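PDB 2INB: hypothetical protein from Nostoc punctiforme, which is of unknown function but, as an XisH family member, probably acts with XisF and XisI in the site-specific recombination of cyanobacterial nitrogen-fixation genes. Local coordinates for residues D19-L28 with L46-A57. Sequence-based numbering, arbitrary orientation. Where two conformers were deposited one is given.
Sequences DGWQITNDPL and LIAAEREGEKIA
Two torsions bring Trp21 and Arg51 face to face: the indole CG stands anti to its own carbonyl carbon (chi1 -62°), while the arginine chain runs extended from CB and then bends at chi3 (66°), laying its guanidinium over the NE1-CE2-CZ2 side of the indole, offset toward the rim, with the two planes 17° apart. Arg51 CB sits over the six-membered ring, 3.7 Å from its centroid, and Ile56 CD1 lies over the opposite face in a second CH-pi contact, 3.8 Å from the same centroid. In the guanidinium plane, Arg51 NH1 donates to Asp19 O at 2.9 Å, just where a Schellman motif with Gly20 as C-prime residue closes helix 7-18. Without the indole, as with an alanine at Trp21, the guanidinium would probably lose the flat surface it lies on, and a gap would part Arg51 from Ile56. Beyond the ring, strand 22-25 pairs antiparallel with strand 47-51 at the margin of the mixed sheet of this PDDEXK-clan fold; strand 47-51 turns back into strand 54-60 through a type I' turn from Arg51 to Glu54. A classic bulge sets Thr24 and Asn25 against Ala48: Ala48 O takes Thr24 N at 2.8 Å and, weakly, Asn25 N. Past the cis peptide before Pro27, Leu28 N reaches Leu46 O at 2.7 Å, and Leu28 CD2 touches both Ala48 CB and Ala57 CB, each at 4.0 Å.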
loop_
_atom_site.group_PDB
_atom_site.type_symbol
_atom_site.label_atom_id
_atom_site.label_comp_id
_atom_site.label_asym_id
_atom_site.label_seq_id
_atom_site.Cartn_x
_atom_site.Cartn_y
_atom_site.Cartn_z
ATOM N N ASP A 19 -21.038 19.436 -6.226
ATOM C CA ASP A 19 -22.024 18.501 -5.660
ATOM C C ASP A 19 -22.448 18.980 -4.236
ATOM O O ASP A 19 -23.059 18.224 -3.492
ATOM C CB ASP A 19 -21.473 17.062 -5.617
ATOM C CG ASP A 19 -21.716 16.261 -6.933
ATOM O OD1 ASP A 19 -21.949 16.890 -7.989
ATOM O OD2 ASP A 19 -21.655 15.024 -6.822
ATOM N N GLY A 20 -22.058 20.183 -3.869
ATOM C CA GLY A 20 -22.487 20.787 -2.627
ATOM C C GLY A 20 -21.748 20.389 -1.390
ATOM O O GLY A 20 -22.219 20.652 -0.269
ATOM N N TRP A 21 -20.553 19.831 -1.581
ATOM C CA TRP A 21 -19.656 19.539 -0.424
ATOM C C TRP A 21 -18.896 20.786 -0.003
ATOM O O TRP A 21 -18.447 21.588 -0.838
ATOM C CB TRP A 21 -18.682 18.387 -0.760
ATOM C CG TRP A 21 -19.368 17.083 -1.058
ATOM C CD1 TRP A 21 -19.949 16.669 -2.261
ATOM C CD2 TRP A 21 -19.643 16.026 -0.105
ATOM N NE1 TRP A 21 -20.529 15.423 -2.085
ATOM C CE2 TRP A 21 -20.369 15.021 -0.789
ATOM C CE3 TRP A 21 -19.349 15.825 1.264
ATOM C CZ2 TRP A 21 -20.777 13.848 -0.153
ATOM C CZ3 TRP A 21 -19.777 14.698 1.886
ATOM C CH2 TRP A 21 -20.496 13.717 1.184
ATOM N N GLN A 22 -18.745 20.913 1.309
ATOM C CA GLN A 22 -17.905 21.918 1.907
ATOM C C GLN A 22 -16.542 21.321 2.215
ATOM O O GLN A 22 -16.459 20.306 2.917
ATOM C CB GLN A 22 -18.553 22.430 3.185
ATOM C CG GLN A 22 -17.893 23.708 3.696
ATOM C CD GLN A 22 -18.189 24.011 5.172
ATOM O OE1 GLN A 22 -19.197 23.562 5.739
ATOM N NE2 GLN A 22 -17.292 24.751 5.798
ATOM N N ILE A 23 -15.472 21.927 1.688
ATOM C CA ILE A 23 -14.118 21.503 2.042
ATOM C C ILE A 23 -13.737 22.157 3.358
ATOM O O ILE A 23 -13.810 23.388 3.485
ATOM C CB ILE A 23 -13.065 21.834 0.952
ATOM C CG1 ILE A 23 -13.608 21.531 -0.461
ATOM C CG2 ILE A 23 -11.666 21.208 1.257
ATOM C CD1 ILE A 23 -13.897 20.145 -0.721
ATOM N N THR A 24 -13.400 21.325 4.344
ATOM C CA THR A 24 -13.095 21.835 5.697
ATOM C C THR A 24 -11.625 21.772 6.092
ATOM O O THR A 24 -11.180 22.547 6.973
ATOM C CB THR A 24 -13.882 21.102 6.761
ATOM O OG1 THR A 24 -13.567 19.714 6.686
ATOM C CG2 THR A 24 -15.377 21.297 6.580
ATOM N N ASN A 25 -10.872 20.878 5.474
ATOM C CA ASN A 25 -9.458 20.751 5.758
ATOM C C ASN A 25 -8.771 20.288 4.479
ATOM O O ASN A 25 -9.222 19.367 3.784
ATOM C CB ASN A 25 -9.173 19.758 6.934
ATOM C CG ASN A 25 -10.067 20.017 8.183
ATOM O OD1 ASN A 25 -11.216 19.499 8.297
ATOM N ND2 ASN A 25 -9.546 20.828 9.117
ATOM N N ASP A 26 -7.685 20.952 4.140
ATOM C CA ASP A 26 -6.906 20.543 2.994
ATOM C C ASP A 26 -5.528 21.140 3.229
ATOM O O ASP A 26 -5.341 22.332 2.985
ATOM C CB ASP A 26 -7.564 21.055 1.714
ATOM C CG ASP A 26 -6.788 20.730 0.494
ATOM O OD1 ASP A 26 -5.892 19.864 0.581
ATOM O OD2 ASP A 26 -7.064 21.367 -0.547
ATOM N N PRO A 27 -4.591 20.332 3.758
ATOM C CA PRO A 27 -4.714 18.895 3.995
ATOM C C PRO A 27 -5.427 18.566 5.289
ATOM O O PRO A 27 -5.403 19.349 6.252
ATOM C CB PRO A 27 -3.252 18.439 4.090
ATOM C CG PRO A 27 -2.580 19.551 4.716
ATOM C CD PRO A 27 -3.275 20.816 4.211
ATOM N N LEU A 28 -6.051 17.393 5.315
ATOM C CA LEU A 28 -6.508 16.811 6.563
ATOM C C LEU A 28 -5.272 16.190 7.196
ATOM O O LEU A 28 -4.642 15.318 6.591
ATOM C CB LEU A 28 -7.572 15.734 6.305
ATOM C CG LEU A 28 -8.071 14.963 7.536
ATOM C CD1 LEU A 28 -8.632 15.886 8.622
ATOM C CD2 LEU A 28 -9.085 13.984 7.029
ATOM N N LEU A 46 -4.691 14.650 1.945
ATOM C CA LEU A 46 -6.087 14.206 2.108
ATOM C C LEU A 46 -7.002 15.427 2.169
ATOM O O LEU A 46 -6.653 16.427 2.828
ATOM C CB LEU A 46 -6.276 13.431 3.415
ATOM C CG LEU A 46 -5.835 11.996 3.533
ATOM C CD1 LEU A 46 -6.106 11.484 4.941
ATOM C CD2 LEU A 46 -6.606 11.194 2.526
ATOM N N ILE A 47 -8.140 15.379 1.481
ATOM C CA ILE A 47 -9.148 16.455 1.530
ATOM C C ILE A 47 -10.236 16.022 2.541
ATOM O O ILE A 47 -10.747 14.897 2.454
ATOM C CB ILE A 47 -9.810 16.652 0.194
ATOM C CG1 ILE A 47 -8.758 17.108 -0.834
ATOM C CG2 ILE A 47 -11.011 17.679 0.317
ATOM C CD1 ILE A 47 -9.342 17.248 -2.245
ATOM N N ALA A 48 -10.565 16.883 3.500
ATOM C CA ALA A 48 -11.706 16.643 4.391
ATOM C C ALA A 48 -12.872 17.486 3.879
ATOM O O ALA A 48 -12.705 18.678 3.631
ATOM C CB ALA A 48 -11.400 17.069 5.853
ATOM N N ALA A 49 -14.052 16.870 3.761
ATOM C CA ALA A 49 -15.220 17.579 3.311
ATOM C C ALA A 49 -16.447 17.091 4.065
ATOM O O ALA A 49 -16.434 15.988 4.658
ATOM C CB ALA A 49 -15.397 17.390 1.814
ATOM N N GLU A 50 -17.519 17.893 4.015
ATOM C CA GLU A 50 -18.772 17.457 4.641
ATOM C C GLU A 50 -19.949 18.075 3.908
ATOM O O GLU A 50 -19.817 19.087 3.205
ATOM C CB GLU A 50 -18.818 17.787 6.126
ATOM C CG GLU A 50 -18.757 19.224 6.417
ATOM C CD GLU A 50 -18.760 19.458 7.927
ATOM O OE1 GLU A 50 -17.733 19.176 8.563
ATOM O OE2 GLU A 50 -19.816 19.858 8.465
ATOM N N ARG A 51 -21.108 17.457 4.100
ATOM C CA ARG A 51 -22.313 17.910 3.446
ATOM C C ARG A 51 -23.482 17.455 4.269
ATOM O O ARG A 51 -23.680 16.244 4.450
ATOM C CB ARG A 51 -22.400 17.353 2.031
ATOM C CG ARG A 51 -23.540 17.882 1.216
ATOM C CD ARG A 51 -23.546 17.303 -0.203
ATOM N NE ARG A 51 -23.818 15.865 -0.186
ATOM C CZ ARG A 51 -24.095 15.165 -1.273
ATOM N NH1 ARG A 51 -24.074 15.759 -2.479
ATOM N NH2 ARG A 51 -24.370 13.878 -1.149
ATOM N N GLU A 52 -24.254 18.415 4.774
ATOM C CA GLU A 52 -25.322 18.135 5.736
ATOM C C GLU A 52 -24.931 17.108 6.781
ATOM O O GLU A 52 -25.630 16.120 7.013
ATOM C CB GLU A 52 -26.583 17.687 5.033
ATOM C CG GLU A 52 -27.182 18.764 4.145
ATOM C CD GLU A 52 -26.870 18.552 2.693
ATOM O OE1 GLU A 52 -26.635 17.383 2.315
ATOM O OE2 GLU A 52 -26.913 19.542 1.946
ATOM N N GLY A 53 -23.803 17.342 7.422
ATOM C CA GLY A 53 -23.389 16.449 8.514
ATOM C C GLY A 53 -22.751 15.098 8.141
ATOM O O GLY A 53 -22.232 14.406 9.017
ATOM N N GLU A 54 -22.786 14.718 6.873
ATOM C CA GLU A 54 -22.051 13.538 6.349
ATOM C C GLU A 54 -20.603 14.003 6.152
ATOM O O GLU A 54 -20.364 14.988 5.435
ATOM C CB GLU A 54 -22.659 13.095 5.013
ATOM C CG GLU A 54 -21.986 11.847 4.454
ATOM C CD GLU A 54 -22.555 11.267 3.137
ATOM O OE1 GLU A 54 -23.558 11.789 2.541
ATOM O OE2 GLU A 54 -21.922 10.260 2.700
ATOM N N LYS A 55 -19.652 13.323 6.786
ATOM C CA LYS A 55 -18.248 13.681 6.726
ATOM C C LYS A 55 -17.490 12.657 5.865
ATOM O O LYS A 55 -17.671 11.413 6.034
ATOM C CB LYS A 55 -17.660 13.689 8.165
ATOM C CG LYS A 55 -18.244 14.824 8.993
ATOM C CD LYS A 55 -17.690 14.855 10.410
ATOM C CE LYS A 55 -18.157 16.134 11.122
ATOM N N ILE A 56 -16.604 13.155 5.027
ATOM C CA ILE A 56 -15.744 12.277 4.245
ATOM C C ILE A 56 -14.295 12.768 4.230
ATOM O O ILE A 56 -13.985 13.940 4.561
ATOM C CB ILE A 56 -16.227 12.148 2.757
ATOM C CG1 ILE A 56 -16.109 13.511 2.034
ATOM C CG2 ILE A 56 -17.704 11.656 2.717
ATOM C CD1 ILE A 56 -16.507 13.466 0.505
ATOM N N ALA A 57 -13.411 11.854 3.822
ATOM C CA ALA A 57 -12.021 12.175 3.526
ATOM C C ALA A 57 -11.711 11.595 2.172
ATOM O O ALA A 57 -12.210 10.539 1.835
ATOM C CB ALA A 57 -11.031 11.562 4.585
HETATM O O HOH W 1 -21.563 21.329 5.094
HETATM O O HOH W 2 -15.600 18.000 7.463
HETATM O O HOH W 3 -3.163 14.444 4.639
#